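Local coordinates for secreted effector protein SopD (Salmonella typhimurium, PDB 5CPC) that alters host cell physiology, contributes to bacterial replication in macrophages and acts with SopB in membrane fission and macropinosome formation during invasion, at residues I136-F147 with M246-L254; K30-D38 with K49-I60. All coordinates share one frame; numbering follows the deposited sequence.

In the fold
Contact 2, at the modelled N-terminal end of the chain, closes before contact 1 opens. Their centres lie about 31 Å apart and their nearest atoms about 17 Å, so the two do not touch. Contact 1 is close to the middle of the molecule, its centre about 7 Å from that of the chain, whereas contact 2 is peripheral, its centre at about 26 Å. Helix 141-160 runs between them: its first turns pair with helix 248-256 in contact 1, and Trp-160 at its far end packs against Ile-32, Met-34 and Leu-53 of contact 2. The same helix thus joins the packing near the molecule's centre to the N-terminal helices on its flank.

Contact 1: residues I136-F147 with M246-L254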
loop_
_atom_site.group_PDB
_atom_site.type_symbol
_atom_site.label_atom_id
_atom_site.label_comp_id
_atom_site.label_asym_id
_atom_site.label_seq_id
_atom_site.Cartn_x
_atom_site.Cartn_y
_atom_site.Cartn_z
ATOM N N ILE A 136 11.854 -10.681 2.037
ATOM C CA ILE A 136 10.957 -9.952 1.169
ATOM C C ILE A 136 10.755 -10.784 -0.082
ATOM O O ILE A 136 11.754 -11.154 -0.727
ATOM C CB ILE A 136 11.550 -8.597 0.757
ATOM C CG1 ILE A 136 10.771 -8.001 -0.430
ATOM C CG2 ILE A 136 13.052 -8.710 0.435
ATOM C CD1 ILE A 136 11.645 -7.347 -1.537
ATOM N N GLU A 137 9.498 -11.098 -0.410
ATOM C CA GLU A 137 9.138 -11.757 -1.677
ATOM C C GLU A 137 9.243 -10.797 -2.878
ATOM O O GLU A 137 8.931 -9.628 -2.764
ATOM C CB GLU A 137 7.708 -12.323 -1.609
ATOM C CG GLU A 137 7.474 -13.536 -0.665
ATOM C CD GLU A 137 8.417 -14.720 -0.893
ATOM O OE1 GLU A 137 8.831 -15.351 0.106
ATOM O OE2 GLU A 137 8.750 -15.019 -2.059
ATOM N N SER A 138 9.637 -11.254 -4.051
ATOM C CA SER A 138 9.818 -10.249 -5.108
ATOM C C SER A 138 8.508 -9.748 -5.728
ATOM O O SER A 138 7.481 -10.425 -5.662
ATOM C CB SER A 138 10.924 -10.621 -6.121
ATOM O OG SER A 138 10.434 -11.404 -7.188
ATOM N N MET A 139 8.499 -8.509 -6.222
ATOM C CA MET A 139 7.290 -7.976 -6.896
ATOM C C MET A 139 7.406 -7.855 -8.401
ATOM O O MET A 139 8.467 -7.559 -8.934
ATOM C CB MET A 139 6.763 -6.642 -6.309
ATOM C CG MET A 139 7.606 -5.938 -5.336
ATOM S SD MET A 139 6.719 -4.781 -4.204
ATOM C CE MET A 139 8.088 -4.578 -3.042
ATOM N N SER A 140 6.298 -8.064 -9.090
ATOM C CA SER A 140 6.309 -7.754 -10.518
ATOM C C SER A 140 6.565 -6.238 -10.690
ATOM O O SER A 140 6.421 -5.475 -9.720
ATOM C CB SER A 140 4.977 -8.138 -11.150
ATOM O OG SER A 140 3.935 -7.464 -10.486
ATOM N N ARG A 141 6.882 -5.822 -11.917
ATOM C CA ARG A 141 6.977 -4.413 -12.286
ATOM C C ARG A 141 5.705 -3.610 -11.956
ATOM O O ARG A 141 5.803 -2.550 -11.345
ATOM C CB ARG A 141 7.457 -4.228 -13.734
ATOM C CG ARG A 141 8.582 -3.159 -13.873
ATOM C CD ARG A 141 9.935 -3.695 -14.415
ATOM N NE ARG A 141 11.002 -2.670 -14.587
ATOM C CZ ARG A 141 10.852 -1.347 -14.394
ATOM N NH1 ARG A 141 9.684 -0.815 -14.039
ATOM N NH2 ARG A 141 11.882 -0.531 -14.549
ATOM N N GLU A 142 4.516 -4.124 -12.280
ATOM C CA GLU A 142 3.224 -3.527 -11.796
ATOM C C GLU A 142 3.167 -3.226 -10.292
ATOM O O GLU A 142 2.645 -2.177 -9.863
ATOM C CB GLU A 142 1.966 -4.468 -12.189
ATOM N N GLU A 143 3.649 -4.195 -9.505
ATOM C CA GLU A 143 3.400 -4.266 -8.052
ATOM C C GLU A 143 4.300 -3.277 -7.332
ATOM O O GLU A 143 3.887 -2.565 -6.387
ATOM C CB GLU A 143 3.686 -5.656 -7.519
ATOM C CG GLU A 143 2.572 -6.642 -7.815
ATOM C CD GLU A 143 3.004 -8.091 -7.522
ATOM O OE1 GLU A 143 4.199 -8.425 -7.747
ATOM O OE2 GLU A 143 2.139 -8.882 -7.065
ATOM N N ARG A 144 5.528 -3.264 -7.798
ATOM C CA ARG A 144 6.491 -2.254 -7.471
ATOM C C ARG A 144 6.026 -0.819 -7.711
ATOM O O ARG A 144 6.073 -0.059 -6.789
ATOM C CB ARG A 144 7.704 -2.484 -8.263
ATOM C CG ARG A 144 8.732 -1.458 -7.987
ATOM C CD ARG A 144 9.892 -2.064 -8.511
ATOM N NE ARG A 144 10.469 -1.289 -9.573
ATOM C CZ ARG A 144 11.346 -1.838 -10.391
ATOM N NH1 ARG A 144 11.919 -1.115 -11.316
ATOM N NH2 ARG A 144 11.633 -3.118 -10.224
ATOM N N GLN A 145 5.616 -0.453 -8.932
ATOM C CA GLN A 145 4.959 0.839 -9.154
ATOM C C GLN A 145 3.801 1.143 -8.225
ATOM O O GLN A 145 3.697 2.269 -7.757
ATOM C CB GLN A 145 4.529 1.070 -10.618
ATOM C CG GLN A 145 3.857 2.470 -10.888
ATOM C CD GLN A 145 2.967 2.420 -12.125
ATOM O OE1 GLN A 145 1.729 2.335 -12.016
ATOM N NE2 GLN A 145 3.594 2.439 -13.325
ATOM N N LEU A 146 2.926 0.191 -7.932
ATOM C CA LEU A 146 1.922 0.458 -6.918
ATOM C C LEU A 146 2.494 0.712 -5.495
ATOM O O LEU A 146 1.980 1.559 -4.746
ATOM C CB LEU A 146 0.849 -0.657 -6.881
ATOM C CG LEU A 146 -0.181 -0.538 -5.769
ATOM C CD1 LEU A 146 -1.053 0.670 -6.068
ATOM C CD2 LEU A 146 -1.101 -1.796 -5.654
ATOM N N PHE A 147 3.481 -0.093 -5.111
ATOM C CA PHE A 147 4.148 -0.039 -3.779
ATOM C C PHE A 147 4.715 1.349 -3.623
ATOM O O PHE A 147 4.646 1.950 -2.558
ATOM C CB PHE A 147 5.316 -1.052 -3.770
ATOM C CG PHE A 147 6.172 -1.040 -2.518
ATOM C CD1 PHE A 147 5.808 -1.756 -1.412
ATOM C CD2 PHE A 147 7.368 -0.309 -2.476
ATOM C CE1 PHE A 147 6.588 -1.730 -0.268
ATOM C CE2 PHE A 147 8.140 -0.277 -1.349
ATOM C CZ PHE A 147 7.765 -0.996 -0.244
ATOM N N MET A 246 -2.917 -10.172 -3.198
ATOM C CA MET A 246 -2.223 -8.942 -2.952
ATOM C C MET A 246 -0.801 -9.317 -2.434
ATOM O O MET A 246 -0.655 -10.101 -1.480
ATOM C CB MET A 246 -2.958 -8.137 -1.882
ATOM C CG MET A 246 -2.367 -6.723 -1.745
ATOM S SD MET A 246 -3.155 -5.664 -0.542
ATOM C CE MET A 246 -4.404 -4.959 -1.623
ATOM N N HIS A 247 0.209 -8.777 -3.118
ATOM C CA HIS A 247 1.590 -8.906 -2.702
ATOM C C HIS A 247 1.744 -8.555 -1.224
ATOM O O HIS A 247 1.218 -7.578 -0.817
ATOM C CB HIS A 247 2.494 -8.007 -3.540
ATOM C CG HIS A 247 3.940 -8.364 -3.395
ATOM N ND1 HIS A 247 4.681 -8.002 -2.282
ATOM C CD2 HIS A 247 4.754 -9.115 -4.174
ATOM C CE1 HIS A 247 5.910 -8.475 -2.413
ATOM N NE2 HIS A 247 5.984 -9.143 -3.555
ATOM N N PRO A 248 2.401 -9.393 -0.422
ATOM C CA PRO A 248 2.523 -9.084 1.018
ATOM C C PRO A 248 3.203 -7.715 1.343
ATOM O O PRO A 248 2.895 -7.094 2.383
ATOM C CB PRO A 248 3.408 -10.224 1.579
ATOM C CG PRO A 248 3.590 -11.248 0.447
ATOM C CD PRO A 248 3.116 -10.623 -0.844
ATOM N N CYS A 249 4.144 -7.238 0.530
ATOM C CA CYS A 249 4.656 -5.843 0.813
ATOM C C CYS A 249 3.552 -4.774 0.683
ATOM O O CYS A 249 3.538 -3.782 1.437
ATOM C CB CYS A 249 5.827 -5.468 -0.073
ATOM S SG CYS A 249 7.242 -6.481 0.259
ATOM N N ILE A 250 2.625 -4.978 -0.262
ATOM C CA ILE A 250 1.606 -3.982 -0.506
ATOM C C ILE A 250 0.576 -4.086 0.598
ATOM O O ILE A 250 0.265 -3.087 1.270
ATOM C CB ILE A 250 1.072 -4.053 -1.929
ATOM C CG1 ILE A 250 2.121 -3.474 -2.905
ATOM C CG2 ILE A 250 -0.270 -3.265 -2.044
ATOM C CD1 ILE A 250 1.872 -3.797 -4.363
ATOM N N SER A 251 0.081 -5.284 0.881
ATOM C CA SER A 251 -0.791 -5.361 2.053
ATOM C C SER A 251 -0.135 -4.917 3.391
ATOM O O SER A 251 -0.800 -4.313 4.266
ATOM C CB SER A 251 -1.586 -6.696 2.090
ATOM O OG SER A 251 -0.853 -7.783 2.486
ATOM N N TYR A 252 1.166 -5.174 3.566
ATOM C CA TYR A 252 1.849 -4.772 4.779
ATOM C C TYR A 252 1.859 -3.266 4.874
ATOM O O TYR A 252 1.544 -2.694 5.932
ATOM C CB TYR A 252 3.327 -5.253 4.791
ATOM C CG TYR A 252 4.202 -4.479 5.753
ATOM C CD1 TYR A 252 4.110 -4.698 7.133
ATOM C CD2 TYR A 252 5.069 -3.472 5.301
ATOM C CE1 TYR A 252 4.866 -3.963 8.037
ATOM C CE2 TYR A 252 5.841 -2.719 6.218
ATOM C CZ TYR A 252 5.717 -2.985 7.592
ATOM O OH TYR A 252 6.460 -2.289 8.514
ATOM N N LEU A 253 2.276 -2.634 3.781
ATOM C CA LEU A 253 2.416 -1.198 3.793
ATOM C C LEU A 253 1.075 -0.470 3.942
ATOM O O LEU A 253 1.018 0.584 4.637
ATOM C CB LEU A 253 3.227 -0.710 2.591
ATOM C CG LEU A 253 3.784 0.693 2.511
ATOM C CD1 LEU A 253 4.951 0.944 3.481
ATOM C CD2 LEU A 253 4.217 0.896 1.108
ATOM N N LEU A 254 0.005 -1.013 3.335
ATOM C CA LEU A 254 -1.353 -0.470 3.557
ATOM C C LEU A 254 -1.868 -0.640 4.946
ATOM O O LEU A 254 -2.402 0.299 5.492
ATOM C CB LEU A 254 -2.386 -1.062 2.606
ATOM C CG LEU A 254 -2.177 -0.626 1.162
ATOM C CD1 LEU A 254 -2.994 -1.541 0.212
ATOM C CD2 LEU A 254 -2.565 0.903 1.018
#
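The imidazole of His-247 is sandwiched between Met-139 and Pro-248. Met-139 crosses one face at about a right angle, with SD 4.3 Å from the ring centroid, a sulfur-aromatic contact close to the ring normal, and with CB in a CH-pi contact nearer the NE2 rim; CD of Pro-248 lies against the opposite face. At the edge, NE2 points between two carbonyls of the loop and shares weak hydrogen bonds with Ser-138 O (2.9 Å) and Glu-137 O (3.1 Å). ND1 accepts from Cys-249 N at 3.0 Å, and this use of both nitrogens is consistent with a neutral ring protonated on NE2. The carboxylate of Glu-143 stands almost perpendicular to the imidazole, with OE2 3.6 Å from His-247 CB.

The Phe-147 ring is also covered on both faces, by Leu-253 CD2 (4.2 Å from its centroid) and, on the other side, by Met-139 CE near the rim. Ile-250 CG1 sits at its edge. CG of Phe-147 is anti to the backbone N (chi1 175°), which swings the ring toward Cys-249, whose CB is 3.8 Å from CE1. Further round, CD1 of Ile-250 meets Leu-146 CD2 at 3.8 Å.

Ile-124 and Leu-128 add to the packing round Phe-147, and Tyr-278 of helix 264-283 meets the His-247 ring. The arrangement pairs two helix starts, 141-147 and 248-254, nearly parallel with axes 14° apart: Ser-140 and Glu-143 form a capping box on one, and His-247 is the N-cap of the other while its NE2 also holds, through weak bonds, the loop that leads into helix 141-160.

Contact 2: residues K30-D38 with K49-I60; sequences KAIHMGGWD and KDHALEVLHSII
Trp-37, in the first turn of the short helix 37-40, enters helix 49-60 as a knob into a hole formed by Lys-49, Ala-52, Leu-53 and Leu-56, which packs the turn entering helix 37-40 against helix 49-60 at the start of the modelled chain. With CG anti to the backbone N (chi1 -172°), the indole is carried across to the helix and laid over Leu-53. CD2 of Leu-53 stands above the five-membered ring, 3.8 Å from its centroid and 7° off the normal, while CG approaches CE2 at 3.7 Å. The benzene part reaches farther along: CH2 lies 4.0 Å from Ala-52 CB, and CZ2 has Lys-49 CB near the ring plane at 3.9 Å. The Lys-49 chain then extends away, its NZ bonding to Gln-41.

CD2 of Leu-56 touches both Trp-37 CE3 (3.8 Å) and Met-34 O (3.6 Å), and this carbonyl also accepts from Trp-37 N. Gly-35, lacking a side chain, lets the turn pass close to Leu-56. On the far flank, Ile-32 and Leu-53 meet tip to tip through their CD1 methyls, 3.8 Å apart, with Trp-160 of helix 141-160 packing on both residues.

Within the 30-38 segment, His-33 ND1 donates to Asp-38 OD2 at 2.7 Å, on the syn side but tilted well out of the carboxylate plane, tying the two ends of the glycine turn together. Across the interface, by contrast, the side-chain contacts are largely apolar, and they probably keep the 30-38 segment against helix 49-60 mainly through burial of the indole and van der Waals contact.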
loop_
_atom_site.group_PDB
_atom_site.type_symbol
_atom_site.label_atom_id
_atom_site.label_comp_id
_atom_site.label_asym_id
_atom_site.label_seq_id
_atom_site.Cartn_x
_atom_site.Cartn_y
_atom_site.Cartn_z
ATOM N N LYS A 30 -5.382 21.029 0.413
ATOM C CA LYS A 30 -5.782 20.834 1.855
ATOM C C LYS A 30 -4.812 21.538 2.845
ATOM O O LYS A 30 -3.592 21.299 2.807
ATOM C CB LYS A 30 -5.843 19.348 2.180
ATOM C CG LYS A 30 -7.176 18.873 2.727
ATOM C CD LYS A 30 -7.224 18.984 4.246
ATOM C CE LYS A 30 -8.029 17.825 4.870
ATOM N NZ LYS A 30 -9.518 17.812 4.606
ATOM N N ALA A 31 -5.377 22.352 3.749
ATOM C CA ALA A 31 -4.625 23.168 4.721
ATOM C C ALA A 31 -3.470 22.494 5.495
ATOM O O ALA A 31 -3.668 21.532 6.252
ATOM C CB ALA A 31 -5.601 23.871 5.713
ATOM N N ILE A 32 -2.263 23.033 5.323
ATOM C CA ILE A 32 -1.153 22.592 6.115
ATOM C C ILE A 32 -1.062 23.494 7.353
ATOM O O ILE A 32 -1.235 24.702 7.264
ATOM C CB ILE A 32 0.097 22.674 5.325
ATOM C CG1 ILE A 32 0.022 21.619 4.199
ATOM C CG2 ILE A 32 1.307 22.557 6.279
ATOM C CD1 ILE A 32 1.227 21.610 3.284
ATOM N N HIS A 33 -0.784 22.895 8.503
ATOM C CA HIS A 33 -0.825 23.600 9.767
ATOM C C HIS A 33 0.486 23.540 10.523
ATOM O O HIS A 33 0.656 24.258 11.502
ATOM C CB HIS A 33 -1.896 22.961 10.689
ATOM C CG HIS A 33 -3.281 22.890 10.105
ATOM N ND1 HIS A 33 -4.039 24.013 9.832
ATOM C CD2 HIS A 33 -4.066 21.819 9.799
ATOM C CE1 HIS A 33 -5.225 23.637 9.364
ATOM N NE2 HIS A 33 -5.265 22.312 9.333
ATOM N N MET A 34 1.396 22.650 10.116
ATOM C CA MET A 34 2.593 22.434 10.905
ATOM C C MET A 34 3.449 23.714 10.994
ATOM O O MET A 34 3.372 24.606 10.135
ATOM C CB MET A 34 3.397 21.354 10.269
ATOM C CG MET A 34 3.909 21.832 8.919
ATOM S SD MET A 34 4.728 20.523 8.025
ATOM C CE MET A 34 5.756 19.856 9.298
ATOM N N GLY A 35 4.274 23.813 12.017
ATOM C CA GLY A 35 5.125 25.034 12.177
ATOM C C GLY A 35 4.369 26.389 12.253
ATOM O O GLY A 35 4.925 27.416 11.847
ATOM N N GLY A 36 3.119 26.393 12.742
ATOM C CA GLY A 36 2.222 27.589 12.715
ATOM C C GLY A 36 1.965 28.123 11.282
ATOM O O GLY A 36 1.737 29.316 11.086
ATOM N N TRP A 37 2.019 27.245 10.268
ATOM C CA TRP A 37 1.888 27.661 8.830
ATOM C C TRP A 37 0.611 28.497 8.519
ATOM O O TRP A 37 0.666 29.447 7.700
ATOM C CB TRP A 37 2.000 26.452 7.875
ATOM C CG TRP A 37 2.057 26.831 6.426
ATOM C CD1 TRP A 37 1.147 26.488 5.440
ATOM C CD2 TRP A 37 3.050 27.643 5.789
ATOM N NE1 TRP A 37 1.533 27.028 4.250
ATOM C CE2 TRP A 37 2.701 27.718 4.414
ATOM C CE3 TRP A 37 4.230 28.292 6.242
ATOM C CZ2 TRP A 37 3.457 28.435 3.479
ATOM C CZ3 TRP A 37 4.984 28.997 5.313
ATOM C CH2 TRP A 37 4.584 29.087 3.942
ATOM N N ASP A 38 -0.494 28.197 9.209
ATOM C CA ASP A 38 -1.713 29.004 9.125
ATOM C C ASP A 38 -1.517 30.507 9.124
ATOM O O ASP A 38 -2.242 31.207 8.440
ATOM C CB ASP A 38 -2.658 28.677 10.303
ATOM C CG ASP A 38 -2.458 27.241 10.818
ATOM O OD1 ASP A 38 -1.233 26.900 11.228
ATOM O OD2 ASP A 38 -3.510 26.501 10.778
ATOM N N LYS A 49 5.529 30.163 -1.530
ATOM C CA LYS A 49 4.988 29.389 -0.388
ATOM C C LYS A 49 5.470 27.987 -0.374
ATOM O O LYS A 49 5.857 27.496 0.678
ATOM C CB LYS A 49 3.453 29.509 -0.266
ATOM C CG LYS A 49 3.036 30.882 0.282
ATOM C CD LYS A 49 1.474 30.971 0.537
ATOM C CE LYS A 49 1.037 32.414 0.832
ATOM N NZ LYS A 49 -0.418 32.353 1.231
ATOM N N ASP A 50 5.559 27.349 -1.540
ATOM C CA ASP A 50 6.105 25.957 -1.583
ATOM C C ASP A 50 7.576 25.850 -1.228
ATOM O O ASP A 50 8.021 24.917 -0.542
ATOM C CB ASP A 50 5.824 25.226 -2.939
ATOM C CG ASP A 50 4.356 24.987 -3.176
ATOM O OD1 ASP A 50 3.628 24.702 -2.183
ATOM O OD2 ASP A 50 3.911 25.118 -4.346
ATOM N N HIS A 51 8.370 26.766 -1.752
ATOM C CA HIS A 51 9.737 26.861 -1.316
ATOM C C HIS A 51 9.752 27.130 0.237
ATOM O O HIS A 51 10.414 26.454 0.958
ATOM C CB HIS A 51 10.468 27.989 -2.074
ATOM C CG HIS A 51 11.968 27.971 -1.894
ATOM N ND1 HIS A 51 12.821 28.831 -2.572
ATOM C CD2 HIS A 51 12.763 27.162 -1.151
ATOM C CE1 HIS A 51 14.069 28.585 -2.199
ATOM N NE2 HIS A 51 14.062 27.553 -1.366
ATOM N N ALA A 52 9.017 28.090 0.746
ATOM C CA ALA A 52 9.142 28.364 2.171
ATOM C C ALA A 52 8.720 27.147 3.022
ATOM O O ALA A 52 9.324 26.913 4.078
ATOM C CB ALA A 52 8.338 29.565 2.531
ATOM N N LEU A 53 7.736 26.349 2.544
ATOM C CA LEU A 53 7.288 25.112 3.239
ATOM C C LEU A 53 8.330 24.040 3.307
ATOM O O LEU A 53 8.496 23.387 4.344
ATOM C CB LEU A 53 6.048 24.490 2.565
ATOM C CG LEU A 53 4.706 24.855 3.160
ATOM C CD1 LEU A 53 3.558 24.432 2.171
ATOM C CD2 LEU A 53 4.477 24.270 4.605
ATOM N N GLU A 54 9.047 23.853 2.187
ATOM C CA GLU A 54 10.134 22.911 2.162
ATOM C C GLU A 54 11.167 23.332 3.221
ATOM O O GLU A 54 11.726 22.503 3.972
ATOM C CB GLU A 54 10.748 22.930 0.746
ATOM C CG GLU A 54 11.745 21.834 0.501
ATOM C CD GLU A 54 11.012 20.467 0.362
ATOM O OE1 GLU A 54 11.528 19.421 0.861
ATOM O OE2 GLU A 54 9.913 20.478 -0.244
ATOM N N VAL A 55 11.435 24.639 3.312
ATOM C CA VAL A 55 12.356 25.101 4.302
ATOM C C VAL A 55 11.778 24.885 5.711
ATOM O O VAL A 55 12.479 24.425 6.606
ATOM C CB VAL A 55 12.754 26.613 4.110
ATOM C CG1 VAL A 55 13.730 26.984 5.194
ATOM C CG2 VAL A 55 13.454 26.837 2.727
ATOM N N LEU A 56 10.534 25.300 5.915
ATOM C CA LEU A 56 9.877 25.101 7.226
ATOM C C LEU A 56 9.906 23.626 7.644
ATOM O O LEU A 56 10.259 23.294 8.787
ATOM C CB LEU A 56 8.454 25.596 7.182
ATOM C CG LEU A 56 7.649 25.504 8.464
ATOM C CD1 LEU A 56 8.158 26.532 9.542
ATOM C CD2 LEU A 56 6.153 25.678 8.138
ATOM N N HIS A 57 9.583 22.752 6.686
ATOM C CA HIS A 57 9.726 21.307 6.884
ATOM C C HIS A 57 11.116 20.933 7.357
ATOM O O HIS A 57 11.253 20.229 8.345
ATOM C CB HIS A 57 9.403 20.506 5.620
ATOM C CG HIS A 57 9.814 19.079 5.738
ATOM N ND1 HIS A 57 10.882 18.548 5.042
ATOM C CD2 HIS A 57 9.325 18.079 6.519
ATOM C CE1 HIS A 57 11.033 17.280 5.386
ATOM N NE2 HIS A 57 10.107 16.977 6.285
ATOM N N SER A 58 12.172 21.412 6.702
ATOM C CA SER A 58 13.502 21.087 7.234
ATOM C C SER A 58 13.876 21.746 8.603
ATOM O O SER A 58 14.725 21.224 9.343
ATOM C CB SER A 58 14.585 21.197 6.152
ATOM O OG SER A 58 14.904 22.538 5.929
ATOM N N ILE A 59 13.231 22.842 8.991
ATOM C CA ILE A 59 13.484 23.350 10.322
ATOM C C ILE A 59 12.861 22.446 11.399
ATOM O O ILE A 59 13.505 22.174 12.445
ATOM C CB ILE A 59 12.975 24.815 10.514
ATOM C CG1 ILE A 59 13.894 25.785 9.757
ATOM C CG2 ILE A 59 12.869 25.158 11.977
ATOM C CD1 ILE A 59 13.161 27.077 9.342
ATOM N N ILE A 60 11.624 22.025 11.176
ATOM C CA ILE A 60 10.843 21.386 12.258
ATOM C C ILE A 60 10.948 19.847 12.327
ATOM O O ILE A 60 10.828 19.293 13.421
ATOM C CB ILE A 60 9.319 21.739 12.229
ATOM C CG1 ILE A 60 8.680 21.252 10.934
ATOM C CG2 ILE A 60 9.087 23.201 12.438
ATOM C CD1 ILE A 60 7.190 21.503 10.864
#